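Side-chain contact in archaeal Sm-like protein AF-Sm2 (PDB 1LJO), which forms a ring of six subunits and probably binds RNA: residues 8-13 with 40-45. Numbering follows the deposited sequence.
Sequences QMVKSM and MNLYLT
Met40 and Val10 meet by their methyl ends: the terminal CE of Met40 lies 4.3 Å from CG2 of Val10, the methyl that the valine turns toward the loop ahead of strand 42-44. The methionine gets there by reach, because its backbone runs at a distance, the CA atoms of Val10 and Met40 being 8.1 Å apart. With SD anti to CA (chi2 -173°) the chain runs out extended, and the bend at the sulfur then swings CE aside.

Asn41 points elsewhere, its amide held by Asp37 and by the backbone N of Gly66, as expected of the Sm loop that lines the inner rim of the ring.

At Leu42 the side chain turns back to the helix. Its CD2 stands 4.3 Å from CG1 of Val10, so the valine straddles the two residues with one methyl for each. All three side chains are buried, and the touch is purely apolar and light, with 97 Å² covered in all.

Val10 also rests on Val36 of strand 28-36, while Met40 and Leu42 both lie on Ile72 of strand 69-74. The N-terminal helix 6-12 thus packs over the open end of the strongly bent Sm-fold sheet, and Val63 of a neighbouring subunit packs against Val10, carrying this apolar core into the subunit interface.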
loop_
_atom_site.group_PDB
_atom_site.type_symbol
_atom_site.label_atom_id
_atom_site.label_comp_id
_atom_site.label_asym_id
_atom_site.label_seq_id
_atom_site.Cartn_x
_atom_site.Cartn_y
_atom_site.Cartn_z
ATOM N N GLN A 8 6.598 6.956 19.832
ATOM C CA GLN A 8 6.580 7.532 21.178
ATOM C C GLN A 8 5.527 8.635 21.218
ATOM O O GLN A 8 4.758 8.750 22.173
ATOM C CB GLN A 8 7.942 8.145 21.545
ATOM C CG GLN A 8 9.097 7.162 21.691
ATOM C CD GLN A 8 10.367 7.826 22.225
ATOM O OE1 GLN A 8 10.898 8.765 21.627
ATOM N NE2 GLN A 8 10.859 7.331 23.355
ATOM N N MET A 9 5.508 9.454 20.173
ATOM C CA MET A 9 4.556 10.551 20.091
ATOM C C MET A 9 3.120 10.027 20.061
ATOM O O MET A 9 2.270 10.494 20.816
ATOM C CB MET A 9 4.838 11.402 18.845
ATOM C CG MET A 9 3.953 12.635 18.712
ATOM S SD MET A 9 4.016 13.703 20.179
ATOM C CE MET A 9 2.568 14.709 19.921
ATOM N N VAL A 10 2.854 9.045 19.205
ATOM C CA VAL A 10 1.505 8.494 19.101
ATOM C C VAL A 10 1.031 7.882 20.415
ATOM O O VAL A 10 -0.127 8.047 20.797
ATOM C CB VAL A 10 1.407 7.427 17.980
ATOM C CG1 VAL A 10 -0.006 6.846 17.930
ATOM C CG2 VAL A 10 1.765 8.047 16.635
ATOM N N LYS A 11 1.922 7.183 21.114
ATOM C CA LYS A 11 1.535 6.573 22.376
ATOM C C LYS A 11 1.183 7.643 23.407
ATOM O O LYS A 11 0.306 7.438 24.238
ATOM C CB LYS A 11 2.652 5.665 22.911
ATOM C CG LYS A 11 2.230 4.834 24.121
ATOM C CD LYS A 11 3.255 3.761 24.480
ATOM C CE LYS A 11 4.572 4.361 24.952
ATOM N NZ LYS A 11 4.408 5.169 26.195
ATOM N N SER A 12 1.852 8.790 23.340
ATOM C CA SER A 12 1.576 9.874 24.275
ATOM C C SER A 12 0.180 10.459 24.047
ATOM O O SER A 12 -0.345 11.161 24.903
ATOM C CB SER A 12 2.623 10.986 24.137
ATOM O OG SER A 12 2.433 11.739 22.953
ATOM N N MET A 13 -0.413 10.162 22.893
ATOM C CA MET A 13 -1.751 10.660 22.566
ATOM C C MET A 13 -2.863 9.769 23.121
ATOM O O MET A 13 -4.044 10.105 23.015
ATOM C CB MET A 13 -1.923 10.774 21.048
ATOM C CG MET A 13 -1.136 11.891 20.385
ATOM S SD MET A 13 -1.374 11.887 18.580
ATOM C CE MET A 13 0.252 11.432 18.031
ATOM N N MET A 40 1.058 1.141 14.106
ATOM C CA MET A 40 0.172 2.297 14.121
ATOM C C MET A 40 -1.299 1.993 13.843
ATOM O O MET A 40 -2.033 2.835 13.311
ATOM C CB MET A 40 0.691 3.391 13.179
ATOM C CG MET A 40 1.836 4.187 13.812
ATOM S SD MET A 40 2.391 5.628 12.879
ATOM C CE MET A 40 0.904 6.499 12.726
ATOM N N ASN A 41 -1.726 0.777 14.177
ATOM C CA ASN A 41 -3.140 0.449 14.050
ATOM C C ASN A 41 -3.704 1.315 15.170
ATOM O O ASN A 41 -3.031 1.521 16.178
ATOM C CB ASN A 41 -3.404 -1.025 14.358
ATOM C CG ASN A 41 -2.883 -1.943 13.277
ATOM O OD1 ASN A 41 -3.103 -1.699 12.091
ATOM N ND2 ASN A 41 -2.190 -3.007 13.678
ATOM N N LEU A 42 -4.913 1.837 15.002
ATOM C CA LEU A 42 -5.491 2.693 16.025
ATOM C C LEU A 42 -6.877 2.233 16.457
ATOM O O LEU A 42 -7.690 1.811 15.635
ATOM C CB LEU A 42 -5.601 4.136 15.510
ATOM C CG LEU A 42 -4.371 4.783 14.868
ATOM C CD1 LEU A 42 -4.770 6.121 14.260
ATOM C CD2 LEU A 42 -3.263 4.962 15.901
ATOM N N TYR A 43 -7.136 2.322 17.756
ATOM C CA TYR A 43 -8.439 1.977 18.296
ATOM C C TYR A 43 -8.997 3.241 18.937
ATOM O O TYR A 43 -8.479 3.723 19.944
ATOM C CB TYR A 43 -8.339 0.845 19.325
ATOM C CG TYR A 43 -9.622 0.599 20.102
ATOM C CD1 TYR A 43 -10.871 0.747 19.497
ATOM C CD2 TYR A 43 -9.586 0.213 21.440
ATOM C CE1 TYR A 43 -12.049 0.523 20.204
ATOM C CE2 TYR A 43 -10.758 -0.015 22.157
ATOM C CZ TYR A 43 -11.986 0.146 21.533
ATOM O OH TYR A 43 -13.151 -0.047 22.241
ATOM N N LEU A 44 -10.042 3.781 18.320
ATOM C CA LEU A 44 -10.687 4.994 18.805
ATOM C C LEU A 44 -12.057 4.670 19.376
ATOM O O LEU A 44 -12.724 3.745 18.916
ATOM C CB LEU A 44 -10.872 5.998 17.661
ATOM C CG LEU A 44 -9.644 6.460 16.875
ATOM C CD1 LEU A 44 -10.061 7.522 15.864
ATOM C CD2 LEU A 44 -8.608 7.017 17.832
ATOM N N THR A 45 -12.467 5.430 20.382
ATOM C CA THR A 45 -13.780 5.256 20.983
ATOM C C THR A 45 -14.460 6.614 20.894
ATOM O O THR A 45 -13.781 7.635 20.755
ATOM C CB THR A 45 -13.695 4.829 22.460
ATOM O OG1 THR A 45 -12.917 5.782 23.191
ATOM C CG2 THR A 45 -13.055 3.434 22.580
#